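Local atomic coordinates of Tol-Pal system protein TolB (Acinetobacter baumannii, PDB entry 7MX5), a protein that probably acts as the periplasmic component of the Tol-Pal system, contributing to outer membrane invagination during cell division and to outer membrane integrity. Residues E33-R38 with M116-I121; Y87-V92 with Y97-L102; G301-R306 with S325-A330; Y362-R365 with G370-S373. All coordinates share one frame; numbering follows the deposited sequence.

Interaction 1 (E33-R38 with M116-I121); sequences ETDLNR and MVSDAI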
loop_
_atom_site.group_PDB
_atom_site.type_symbol
_atom_site.label_atom_id
_atom_site.label_comp_id
_atom_site.label_asym_id
_atom_site.label_seq_id
_atom_site.Cartn_x
_atom_site.Cartn_y
_atom_site.Cartn_z
ATOM N N GLU A 33 -13.093 -2.632 15.366
ATOM C CA GLU A 33 -12.186 -3.209 16.352
ATOM C C GLU A 33 -11.040 -3.958 15.686
ATOM O O GLU A 33 -9.916 -3.961 16.201
ATOM C CB GLU A 33 -12.963 -4.136 17.288
ATOM C CG GLU A 33 -12.114 -4.840 18.333
ATOM C CD GLU A 33 -12.912 -5.839 19.147
ATOM O OE1 GLU A 33 -14.146 -5.899 18.966
ATOM O OE2 GLU A 33 -12.308 -6.564 19.965
ATOM N N THR A 34 -11.301 -4.589 14.539
ATOM C CA THR A 34 -10.237 -5.281 13.820
ATOM C C THR A 34 -9.278 -4.293 13.165
ATOM O O THR A 34 -8.062 -4.513 13.157
ATOM C CB THR A 34 -10.835 -6.220 12.772
ATOM O OG1 THR A 34 -11.829 -7.051 13.386
ATOM C CG2 THR A 34 -9.751 -7.096 12.160
ATOM N N ASP A 35 -9.808 -3.201 12.611
ATOM C CA ASP A 35 -8.952 -2.190 11.998
ATOM C C ASP A 35 -8.035 -1.551 13.033
ATOM O O ASP A 35 -6.825 -1.420 12.813
ATOM C CB ASP A 35 -9.805 -1.125 11.309
ATOM C CG ASP A 35 -10.501 -1.642 10.067
ATOM O OD1 ASP A 35 -10.018 -2.631 9.476
ATOM O OD2 ASP A 35 -11.533 -1.054 9.679
ATOM N N LEU A 36 -8.598 -1.150 14.177
ATOM C CA LEU A 36 -7.793 -0.521 15.219
ATOM C C LEU A 36 -6.693 -1.451 15.716
ATOM O O LEU A 36 -5.610 -0.986 16.089
ATOM C CB LEU A 36 -8.689 -0.085 16.379
ATOM C CG LEU A 36 -9.679 1.042 16.076
ATOM C CD1 LEU A 36 -10.156 1.703 17.358
ATOM C CD2 LEU A 36 -9.058 2.070 15.140
ATOM N N ASN A 37 -6.946 -2.759 15.720
ATOM C CA ASN A 37 -5.932 -3.723 16.128
ATOM C C ASN A 37 -4.886 -3.975 15.051
ATOM O O ASN A 37 -3.859 -4.597 15.345
ATOM C CB ASN A 37 -6.590 -5.046 16.527
ATOM C CG ASN A 37 -6.954 -5.091 17.998
ATOM O OD1 ASN A 37 -6.080 -5.075 18.865
ATOM N ND2 ASN A 37 -8.249 -5.147 18.287
ATOM N N ARG A 38 -5.116 -3.516 13.820
ATOM C CA ARG A 38 -4.123 -3.610 12.758
ATOM C C ARG A 38 -3.579 -2.241 12.359
ATOM O O ARG A 38 -2.992 -2.095 11.281
ATOM C CB ARG A 38 -4.701 -4.345 11.544
ATOM C CG ARG A 38 -5.697 -3.558 10.706
ATOM C CD ARG A 38 -5.986 -4.287 9.399
ATOM N NE ARG A 38 -7.189 -3.798 8.735
ATOM C CZ ARG A 38 -7.189 -2.961 7.707
ATOM N NH1 ARG A 38 -6.062 -2.491 7.196
ATOM N NH2 ARG A 38 -8.349 -2.588 7.174
ATOM N N MET A 116 -13.946 3.666 7.234
ATOM C CA MET A 116 -14.046 5.115 7.365
ATOM C C MET A 116 -14.070 5.531 8.830
ATOM O O MET A 116 -13.382 6.479 9.229
ATOM C CB MET A 116 -15.292 5.626 6.641
ATOM C CG MET A 116 -15.174 5.639 5.127
ATOM S SD MET A 116 -16.770 5.448 4.311
ATOM C CE MET A 116 -17.019 7.099 3.660
ATOM N N VAL A 117 -14.865 4.835 9.646
ATOM C CA VAL A 117 -14.904 5.121 11.077
ATOM C C VAL A 117 -13.527 4.922 11.695
ATOM O O VAL A 117 -13.055 5.752 12.482
ATOM C CB VAL A 117 -15.966 4.245 11.768
ATOM C CG1 VAL A 117 -15.892 4.405 13.278
ATOM C CG2 VAL A 117 -17.356 4.594 11.255
ATOM N N SER A 118 -12.856 3.825 11.338
ATOM C CA SER A 118 -11.519 3.568 11.862
ATOM C C SER A 118 -10.512 4.593 11.361
ATOM O O SER A 118 -9.580 4.951 12.093
ATOM C CB SER A 118 -11.074 2.158 11.482
ATOM O OG SER A 118 -12.071 1.204 11.805
ATOM N N ASP A 119 -10.672 5.070 10.125
ATOM C CA ASP A 119 -9.787 6.110 9.612
ATOM C C ASP A 119 -9.936 7.398 10.413
ATOM O O ASP A 119 -8.949 8.098 10.668
ATOM C CB ASP A 119 -10.073 6.366 8.132
ATOM C CG ASP A 119 -9.293 5.442 7.218
ATOM O OD1 ASP A 119 -8.637 4.510 7.727
ATOM O OD2 ASP A 119 -9.333 5.650 5.987
ATOM N N ALA A 120 -11.164 7.723 10.822
ATOM C CA ALA A 120 -11.387 8.933 11.606
ATOM C C ALA A 120 -10.848 8.780 13.022
ATOM O O ALA A 120 -10.317 9.739 13.596
ATOM C CB ALA A 120 -12.876 9.277 11.629
ATOM N N ILE A 121 -10.980 7.586 13.605
ATOM C CA ILE A 121 -10.434 7.341 14.938
ATOM C C ILE A 121 -8.917 7.460 14.918
ATOM O O ILE A 121 -8.314 8.075 15.805
ATOM C CB ILE A 121 -10.887 5.963 15.456
ATOM C CG1 ILE A 121 -12.404 5.934 15.651
ATOM C CG2 ILE A 121 -10.173 5.618 16.756
ATOM C CD1 ILE A 121 -12.937 4.580 16.073
#

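Interaction 2 (Y87-V92 with Y97-L102); sequences YQLYDV and YLLNEL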
loop_
_atom_site.group_PDB
_atom_site.type_symbol
_atom_site.label_atom_id
_atom_site.label_comp_id
_atom_site.label_asym_id
_atom_site.label_seq_id
_atom_site.Cartn_x
_atom_site.Cartn_y
_atom_site.Cartn_z
ATOM N N TYR A 87 -21.291 7.612 15.682
ATOM C CA TYR A 87 -20.197 7.110 16.498
ATOM C C TYR A 87 -19.457 8.263 17.159
ATOM O O TYR A 87 -19.461 9.395 16.666
ATOM C CB TYR A 87 -19.218 6.263 15.668
ATOM C CG TYR A 87 -18.492 7.025 14.582
ATOM C CD1 TYR A 87 -19.071 7.213 13.334
ATOM C CD2 TYR A 87 -17.221 7.542 14.800
ATOM C CE1 TYR A 87 -18.409 7.904 12.337
ATOM C CE2 TYR A 87 -16.552 8.234 13.808
ATOM C CZ TYR A 87 -17.149 8.411 12.579
ATOM O OH TYR A 87 -16.488 9.098 11.588
ATOM N N GLN A 88 -18.820 7.958 18.289
ATOM C CA GLN A 88 -18.063 8.942 19.049
ATOM C C GLN A 88 -16.732 8.343 19.475
ATOM O O GLN A 88 -16.575 7.124 19.574
ATOM C CB GLN A 88 -18.832 9.423 20.288
ATOM C CG GLN A 88 -20.161 10.089 19.988
ATOM C CD GLN A 88 -20.937 10.425 21.247
ATOM O OE1 GLN A 88 -21.033 9.611 22.166
ATOM N NE2 GLN A 88 -21.496 11.628 21.294
ATOM N N LEU A 89 -15.768 9.228 19.725
ATOM C CA LEU A 89 -14.470 8.860 20.277
ATOM C C LEU A 89 -14.226 9.727 21.502
ATOM O O LEU A 89 -14.166 10.955 21.391
ATOM C CB LEU A 89 -13.352 9.046 19.248
ATOM C CG LEU A 89 -11.923 8.793 19.737
ATOM C CD1 LEU A 89 -11.810 7.431 20.405
ATOM C CD2 LEU A 89 -10.930 8.918 18.592
ATOM N N TYR A 90 -14.091 9.094 22.664
ATOM C CA TYR A 90 -14.015 9.798 23.937
ATOM C C TYR A 90 -12.606 9.698 24.506
ATOM O O TYR A 90 -12.095 8.594 24.720
ATOM C CB TYR A 90 -15.029 9.236 24.932
ATOM C CG TYR A 90 -15.214 10.102 26.157
ATOM C CD1 TYR A 90 -15.995 11.249 26.108
ATOM C CD2 TYR A 90 -14.604 9.776 27.361
ATOM C CE1 TYR A 90 -16.167 12.045 27.222
ATOM C CE2 TYR A 90 -14.770 10.567 28.483
ATOM C CZ TYR A 90 -15.552 11.700 28.407
ATOM O OH TYR A 90 -15.723 12.493 29.519
ATOM N N ASP A 91 -11.989 10.854 24.751
ATOM C CA ASP A 91 -10.732 10.923 25.484
ATOM C C ASP A 91 -11.041 10.907 26.976
ATOM O O ASP A 91 -11.728 11.801 27.481
ATOM C CB ASP A 91 -9.962 12.185 25.093
ATOM C CG ASP A 91 -8.543 12.207 25.642
ATOM O OD1 ASP A 91 -8.357 12.020 26.863
ATOM O OD2 ASP A 91 -7.606 12.423 24.844
ATOM N N VAL A 92 -10.539 9.893 27.681
ATOM C CA VAL A 92 -10.904 9.718 29.083
ATOM C C VAL A 92 -10.123 10.674 29.977
ATOM O O VAL A 92 -10.692 11.294 30.884
ATOM C CB VAL A 92 -10.702 8.249 29.500
ATOM C CG1 VAL A 92 -10.464 8.139 31.000
ATOM C CG2 VAL A 92 -11.903 7.416 29.084
ATOM N N TYR A 97 -14.873 14.597 24.063
ATOM C CA TYR A 97 -15.041 13.823 22.843
ATOM C C TYR A 97 -14.028 14.272 21.800
ATOM O O TYR A 97 -13.917 15.467 21.506
ATOM C CB TYR A 97 -16.460 13.973 22.292
ATOM C CG TYR A 97 -17.501 13.189 23.054
ATOM C CD1 TYR A 97 -17.545 11.804 22.982
ATOM C CD2 TYR A 97 -18.444 13.835 23.843
ATOM C CE1 TYR A 97 -18.496 11.082 23.677
ATOM C CE2 TYR A 97 -19.399 13.123 24.540
ATOM C CZ TYR A 97 -19.420 11.746 24.454
ATOM O OH TYR A 97 -20.367 11.030 25.146
ATOM N N LEU A 98 -13.288 13.313 21.249
ATOM C CA LEU A 98 -12.413 13.591 20.120
ATOM C C LEU A 98 -13.150 13.511 18.793
ATOM O O LEU A 98 -12.747 14.168 17.827
ATOM C CB LEU A 98 -11.228 12.620 20.114
ATOM C CG LEU A 98 -10.265 12.745 21.297
ATOM C CD1 LEU A 98 -9.017 11.911 21.066
ATOM C CD2 LEU A 98 -9.902 14.202 21.542
ATOM N N LEU A 99 -14.223 12.724 18.730
ATOM C CA LEU A 99 -15.058 12.619 17.543
ATOM C C LEU A 99 -16.515 12.504 17.958
ATOM O O LEU A 99 -16.834 11.878 18.971
ATOM C CB LEU A 99 -14.677 11.408 16.680
ATOM C CG LEU A 99 -13.266 11.347 16.095
ATOM C CD1 LEU A 99 -12.979 9.951 15.566
ATOM C CD2 LEU A 99 -13.091 12.388 14.999
ATOM N N ASN A 100 -17.392 13.123 17.169
ATOM C CA ASN A 100 -18.842 12.971 17.318
ATOM C C ASN A 100 -19.427 13.144 15.915
ATOM O O ASN A 100 -19.789 14.251 15.513
ATOM C CB ASN A 100 -19.428 13.969 18.305
ATOM C CG ASN A 100 -20.941 13.878 18.397
ATOM O OD1 ASN A 100 -21.489 12.869 18.841
ATOM N ND2 ASN A 100 -21.625 14.936 17.974
ATOM N N GLU A 101 -19.498 12.039 15.179
ATOM C CA GLU A 101 -19.782 12.078 13.754
ATOM C C GLU A 101 -20.922 11.134 13.404
ATOM O O GLU A 101 -21.175 10.146 14.099
ATOM C CB GLU A 101 -18.540 11.701 12.932
ATOM C CG GLU A 101 -17.315 12.552 13.223
ATOM C CD GLU A 101 -17.347 13.887 12.506
ATOM O OE1 GLU A 101 -18.315 14.142 11.759
ATOM O OE2 GLU A 101 -16.403 14.683 12.691
ATOM N N LEU A 102 -21.605 11.458 12.309
ATOM C CA LEU A 102 -22.584 10.580 11.688
ATOM C C LEU A 102 -22.136 10.288 10.264
ATOM O O LEU A 102 -21.745 11.204 9.533
ATOM C CB LEU A 102 -23.982 11.206 11.679
ATOM C CG LEU A 102 -25.080 10.289 11.130
ATOM C CD1 LEU A 102 -25.914 9.697 12.258
ATOM C CD2 LEU A 102 -25.958 11.019 10.124
#

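Interaction 3 (G301-R306 with S325-A330); sequences GSFNAR and SNYKVA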
loop_
_atom_site.group_PDB
_atom_site.type_symbol
_atom_site.label_atom_id
_atom_site.label_comp_id
_atom_site.label_asym_id
_atom_site.label_seq_id
_atom_site.Cartn_x
_atom_site.Cartn_y
_atom_site.Cartn_z
ATOM N N GLY A 301 26.037 -0.244 2.025
ATOM C CA GLY A 301 25.930 -1.595 1.518
ATOM C C GLY A 301 26.348 -1.730 0.067
ATOM O O GLY A 301 26.680 -0.766 -0.625
ATOM N N SER A 302 26.325 -2.977 -0.398
ATOM C CA SER A 302 26.700 -3.321 -1.761
ATOM C C SER A 302 25.500 -3.500 -2.680
ATOM O O SER A 302 25.683 -3.819 -3.859
ATOM C CB SER A 302 27.540 -4.602 -1.765
ATOM O OG SER A 302 27.103 -5.487 -0.749
ATOM N N PHE A 303 24.285 -3.305 -2.176
ATOM C CA PHE A 303 23.085 -3.541 -2.971
ATOM C C PHE A 303 21.953 -2.688 -2.424
ATOM O O PHE A 303 21.516 -2.888 -1.286
ATOM C CB PHE A 303 22.706 -5.024 -2.954
ATOM C CG PHE A 303 21.562 -5.378 -3.868
ATOM C CD1 PHE A 303 20.248 -5.198 -3.464
ATOM C CD2 PHE A 303 21.802 -5.908 -5.123
ATOM C CE1 PHE A 303 19.198 -5.526 -4.301
ATOM C CE2 PHE A 303 20.758 -6.240 -5.965
ATOM C CZ PHE A 303 19.453 -6.049 -5.554
ATOM N N ASN A 304 21.485 -1.743 -3.235
ATOM C CA ASN A 304 20.297 -0.954 -2.934
ATOM C C ASN A 304 19.528 -0.781 -4.233
ATOM O O ASN A 304 20.070 -0.248 -5.205
ATOM C CB ASN A 304 20.661 0.406 -2.330
ATOM C CG ASN A 304 21.410 0.280 -1.018
ATOM O OD1 ASN A 304 20.812 0.311 0.057
ATOM N ND2 ASN A 304 22.729 0.141 -1.100
ATOM N N ALA A 305 18.280 -1.236 -4.259
ATOM C CA ALA A 305 17.536 -1.271 -5.510
ATOM C C ALA A 305 16.044 -1.259 -5.218
ATOM O O ALA A 305 15.610 -1.400 -4.072
ATOM C CB ALA A 305 17.915 -2.500 -6.340
ATOM N N ARG A 306 15.263 -1.087 -6.288
ATOM C CA ARG A 306 13.803 -1.159 -6.237
ATOM C C ARG A 306 13.233 -0.153 -5.238
ATOM O O ARG A 306 12.407 -0.483 -4.385
ATOM C CB ARG A 306 13.333 -2.582 -5.919
ATOM C CG ARG A 306 13.427 -3.553 -7.093
ATOM C CD ARG A 306 14.832 -4.112 -7.261
ATOM N NE ARG A 306 15.203 -4.257 -8.664
ATOM C CZ ARG A 306 16.368 -4.734 -9.086
ATOM N NH1 ARG A 306 17.302 -5.131 -8.238
ATOM N NH2 ARG A 306 16.600 -4.814 -10.393
ATOM N N SER A 325 24.482 -10.891 4.288
ATOM C CA SER A 325 23.176 -11.524 4.367
ATOM C C SER A 325 22.400 -11.311 3.062
ATOM O O SER A 325 22.979 -10.944 2.030
ATOM C CB SER A 325 22.433 -10.989 5.594
ATOM O OG SER A 325 21.529 -11.955 6.101
ATOM N N ASN A 326 21.086 -11.534 3.113
ATOM C CA ASN A 326 20.233 -11.528 1.938
ATOM C C ASN A 326 19.395 -10.249 1.881
ATOM O O ASN A 326 19.724 -9.244 2.529
ATOM C CB ASN A 326 19.373 -12.795 1.943
ATOM C CG ASN A 326 20.157 -14.029 1.545
ATOM O OD1 ASN A 326 21.149 -14.379 2.184
ATOM N ND2 ASN A 326 19.719 -14.692 0.481
ATOM N N TYR A 327 18.320 -10.285 1.097
ATOM C CA TYR A 327 17.540 -9.090 0.815
ATOM C C TYR A 327 16.798 -8.611 2.056
ATOM O O TYR A 327 16.260 -9.411 2.828
ATOM C CB TYR A 327 16.544 -9.362 -0.313
ATOM C CG TYR A 327 17.189 -9.743 -1.626
ATOM C CD1 TYR A 327 18.052 -8.873 -2.278
ATOM C CD2 TYR A 327 16.938 -10.977 -2.212
ATOM C CE1 TYR A 327 18.646 -9.220 -3.477
ATOM C CE2 TYR A 327 17.526 -11.332 -3.412
ATOM C CZ TYR A 327 18.379 -10.450 -4.039
ATOM O OH TYR A 327 18.967 -10.800 -5.233
ATOM N N LYS A 328 16.773 -7.294 2.243
ATOM C CA LYS A 328 16.041 -6.664 3.331
ATOM C C LYS A 328 15.197 -5.527 2.779
ATOM O O LYS A 328 15.615 -4.828 1.851
ATOM C CB LYS A 328 16.983 -6.117 4.415
ATOM C CG LYS A 328 18.224 -6.954 4.667
ATOM C CD LYS A 328 17.982 -7.986 5.755
ATOM C CE LYS A 328 19.051 -9.065 5.737
ATOM N NZ LYS A 328 19.416 -9.503 7.111
ATOM N N VAL A 329 14.010 -5.352 3.347
ATOM C CA VAL A 329 13.223 -4.148 3.108
ATOM C C VAL A 329 13.765 -3.057 4.021
ATOM O O VAL A 329 13.827 -3.232 5.241
ATOM C CB VAL A 329 11.730 -4.395 3.360
ATOM C CG1 VAL A 329 10.940 -3.106 3.186
ATOM C CG2 VAL A 329 11.207 -5.476 2.427
ATOM N N ALA A 330 14.183 -1.939 3.433
ATOM C CA ALA A 330 14.813 -0.867 4.186
ATOM C C ALA A 330 14.127 0.458 3.889
ATOM O O ALA A 330 13.494 0.639 2.846
ATOM C CB ALA A 330 16.311 -0.761 3.871
#

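Interaction 4 (Y362-R365 with G370-S373); sequences YATR and GLLS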
loop_
_atom_site.group_PDB
_atom_site.type_symbol
_atom_site.label_atom_id
_atom_site.label_comp_id
_atom_site.label_asym_id
_atom_site.label_seq_id
_atom_site.Cartn_x
_atom_site.Cartn_y
_atom_site.Cartn_z
ATOM N N TYR A 362 4.927 -5.334 0.793
ATOM C CA TYR A 362 5.950 -5.972 -0.024
ATOM C C TYR A 362 5.616 -7.449 -0.151
ATOM O O TYR A 362 4.838 -7.999 0.633
ATOM C CB TYR A 362 7.351 -5.779 0.572
ATOM C CG TYR A 362 7.525 -6.382 1.948
ATOM C CD1 TYR A 362 7.017 -5.750 3.076
ATOM C CD2 TYR A 362 8.197 -7.586 2.120
ATOM C CE1 TYR A 362 7.173 -6.298 4.334
ATOM C CE2 TYR A 362 8.358 -8.142 3.375
ATOM C CZ TYR A 362 7.845 -7.493 4.478
ATOM O OH TYR A 362 7.999 -8.043 5.730
ATOM N N ALA A 363 6.213 -8.083 -1.155
ATOM C CA ALA A 363 6.004 -9.499 -1.425
ATOM C C ALA A 363 7.183 -10.300 -0.892
ATOM O O ALA A 363 8.341 -9.951 -1.143
ATOM C CB ALA A 363 5.824 -9.749 -2.923
ATOM N N THR A 364 6.885 -11.370 -0.160
ATOM C CA THR A 364 7.914 -12.227 0.415
ATOM C C THR A 364 7.370 -13.650 0.488
ATOM O O THR A 364 6.277 -13.942 -0.006
ATOM C CB THR A 364 8.351 -11.705 1.791
ATOM O OG1 THR A 364 9.343 -12.581 2.342
ATOM C CG2 THR A 364 7.164 -11.635 2.736
ATOM N N ARG A 365 8.141 -14.539 1.110
ATOM C CA ARG A 365 7.755 -15.937 1.260
ATOM C C ARG A 365 8.036 -16.387 2.683
ATOM O O ARG A 365 9.152 -16.215 3.183
ATOM C CB ARG A 365 8.507 -16.834 0.268
ATOM C CG ARG A 365 8.106 -16.637 -1.184
ATOM C CD ARG A 365 9.093 -17.314 -2.120
ATOM N NE ARG A 365 8.802 -17.029 -3.521
ATOM C CZ ARG A 365 9.478 -17.532 -4.543
ATOM N NH1 ARG A 365 10.497 -18.355 -4.360
ATOM N NH2 ARG A 365 9.123 -17.201 -5.782
ATOM N N GLY A 370 3.651 -18.048 -0.644
ATOM C CA GLY A 370 3.978 -16.755 -1.210
ATOM C C GLY A 370 2.929 -15.745 -0.795
ATOM O O GLY A 370 1.747 -15.915 -1.110
ATOM N N LEU A 371 3.334 -14.697 -0.082
ATOM C CA LEU A 371 2.381 -13.826 0.587
ATOM C C LEU A 371 2.801 -12.369 0.459
ATOM O O LEU A 371 3.940 -12.049 0.108
ATOM C CB LEU A 371 2.242 -14.199 2.068
ATOM C CG LEU A 371 3.535 -14.294 2.884
ATOM C CD1 LEU A 371 3.875 -12.966 3.546
ATOM C CD2 LEU A 371 3.425 -15.394 3.924
ATOM N N LEU A 372 1.854 -11.486 0.763
ATOM C CA LEU A 372 2.116 -10.069 0.949
ATOM C C LEU A 372 2.262 -9.780 2.436
ATOM O O LEU A 372 1.558 -10.366 3.265
ATOM C CB LEU A 372 0.989 -9.212 0.368
ATOM C CG LEU A 372 0.829 -9.131 -1.151
ATOM C CD1 LEU A 372 -0.117 -7.997 -1.517
ATOM C CD2 LEU A 372 2.175 -8.955 -1.839
ATOM N N SER A 373 3.179 -8.878 2.771
ATOM C CA SER A 373 3.387 -8.460 4.147
ATOM C C SER A 373 3.275 -6.945 4.234
ATOM O O SER A 373 3.801 -6.226 3.380
ATOM C CB SER A 373 4.751 -8.917 4.676
ATOM O OG SER A 373 4.672 -10.215 5.237
HETATM O O HOH W 1 7.528 -10.891 6.866
#

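Interaction 1 (E33-R38 with M116-I121)
The side chains of Asp35 on helix 29-37 and Ser118 on helix 110-126 touch, their CA atoms 6.3 Å apart. Asp35 OD2 sits 3.1 Å from Ser118 OG, yet each atom has its hydrogen-bonding partner in the preceding turn of helix 110-126: OD2 pairs with His115 ND1, and OG with the backbone O of Gly114. The Ser118 hydroxyl lies beside its own backbone N (chi1 -50°), which lets it reach Gly114 O and leaves CB against the aspartate, 3.5 Å from Asp35 CB. Arg38 NE and NH2 both reach Asp35 OD1 by bent, weak hydrogen bonds, and NH2, at 2.8 Å, completes the salt bridge. Gripped by an imidazole on one oxygen and a guanidinium on the other, the buried carboxylate is probably ionised. The two helices pack side by side over the mixed sheet of the TolB amino-terminal domain, their axes 9.2 Å apart and crossing at -43°. Apolar contact lies nearer that sheet. Leu36 and Ile121 cross at about a right angle, the branch methyl CG2 of Ile121 meeting Leu36 CD1 at 4.0 Å, while Leu36 CD2 lies between Ile121 CG2 and Ser118 CB. Beyond them, Leu36 also touches Ser44 and Ile121 touches Leu89, residues of strands of that sheet. Val32, one turn before Leu36, packs on Ser118 and Ile121 as well.

Interaction 2 (Y87-V92 with Y97-L102)
Gln88 NE2 donates to Asn100 OD1 at 2.7 Å, the N-H nearly straight (159°) but arriving above the plane of the acceptor amide. The two side chains run side by side with their amide planes well turned from each other; Asn56 shares NE2 and His86 shares OD1. Reciprocal backbone bonds, both 3.0 Å, join Tyr87 N to Glu101 O and Glu101 N to Tyr87 O. Leu89 N donates to Leu99 O, and Leu89 O in return accepts from Leu99 N and, at a doubtfully short distance, Leu98 N. Next outward, the Tyr97 ring is held between two groups: Tyr90 offers an edge to one face, T-shaped, with centroids 4.9 Å apart and planes at 75°, and Gln88 NE2 lies over the opposite face, near the rim. On the other side of the sheet, Leu89 CB meets Leu99 CB at 3.7 Å. Leu98, the bulge residue, sets CB 3.9 Å from Leu89 CG. With chi1 at 64°, the Tyr87 ring swings across to Glu101, whose CB is 3.6 Å from Tyr87 OH. Leu98 and Leu99 opposite the single Leu89 form a classic beta bulge, set in the hairpin of strands 83-91 and 96-105 that ends the mixed sheet of the amino-terminal domain.

Interaction 3 (G301-R306 with S325-A330)
Phe303 and Tyr327 carry the whole contact, ring against ring. Tyr327 brings CE1 over one face of the Phe303 ring, 3.8 Å from Phe303 CE1 and 3.9 Å from Phe303 CZ. The planes meet obliquely at 57° with centroids 5.5 Å apart. Since the CA atoms stand 8.7 Å apart, only the outer parts of the two side chains meet; chi1 of -174° swings the Phe303 ring away from its own backbone N. The Phe303 side is the tight one: its ring is buried, makes a cation-pi contact with Arg321 and rests on Pro282, and Phe303 CZ lies at the edge of the Arg306 guanidinium, in its plane. Arg306 itself is salt-bridged to Glu262 and Asp348. Around Tyr327 the packing is looser. The chain leading to it through Ser325 and Asn326 lies toward the surface, Ser325 is poorly ordered, and the link from Lys328 NZ to Ser325 OG is a weak one at 3.4 Å. Both rings touch Val319 of strand 315-320, which runs between strands 304-309 and 328-333 in a four-stranded antiparallel blade of the beta-propeller; the aromatic pair therefore links the lead-ins to those two outer neighbours across the strand between them, near one end of the blade.

Interaction 4 (Y362-R365 with G370-S373)
Tyr362 O takes a nearly straight hydrogen bond from Ser373 N at 2.8 Å (171°) and also a CA-H...O contact from Leu372 CA at 3.4 Å. Tyr362 N returns a bond to Ser373 O, and Thr364 and Leu371 exchange a second reciprocal pair, Thr364 N to Leu371 O and Leu371 N to Thr364 O, both 3.0 Å. Chi1 of 62° tips the Tyr362 ring toward the neighbouring strand, where Ser373 CB makes a CH-pi contact with its face, 3.8 Å from the centroid. A water 3.1 Å from Tyr362 OH also donates weakly to Ser373 OG, which has its firmer bond to Asn384 OD1. Thr364 and Leu371 point the same way on this side of the sheet, with Thr364 CG2 and Leu371 CD1 3.6 Å apart. Through the sheet, Ala363 CB rests on Leu372 CD2 at 3.9 Å, and Arg365 CG passes Gly370 CA at 4.1 Å before the extended chain runs on to a salt bridge with Glu391. The hairpin of strands 359-366 and 369-376 lies inside a propeller blade: strand 382-386 adjoins it beyond Leu372, Thr364 OG1 bonds to Ser346 N and Arg365 touches Leu347 in the loop after strand 339-344, and Leu372 packs on Val392 and Pro395 of strand 391-397 in another sheet.

The four contacts fall into two touching pairs. Interactions 1 and 2 share the amino-terminal domain, centres 13 Å apart: Val117 and Ala120 pack on the Tyr87 side chain, and Leu99 CD1 lies 3.3 Å from Ala120 O, so helix 110-126 meets both the other helix and the bulged hairpin nested within the same loop of chain. Interactions 3 and 4 belong to the beta-propeller, centres 16 Å apart, and meet where Val329 CG2 touches Tyr362 CD2 at 3.7 Å between two blades. Across the domains, interactions 1 and 4 stay about 11 Å apart at their nearest atoms, whereas interactions 2 and 3 have centres about 43 Å apart, on opposite sides of the chain's centre.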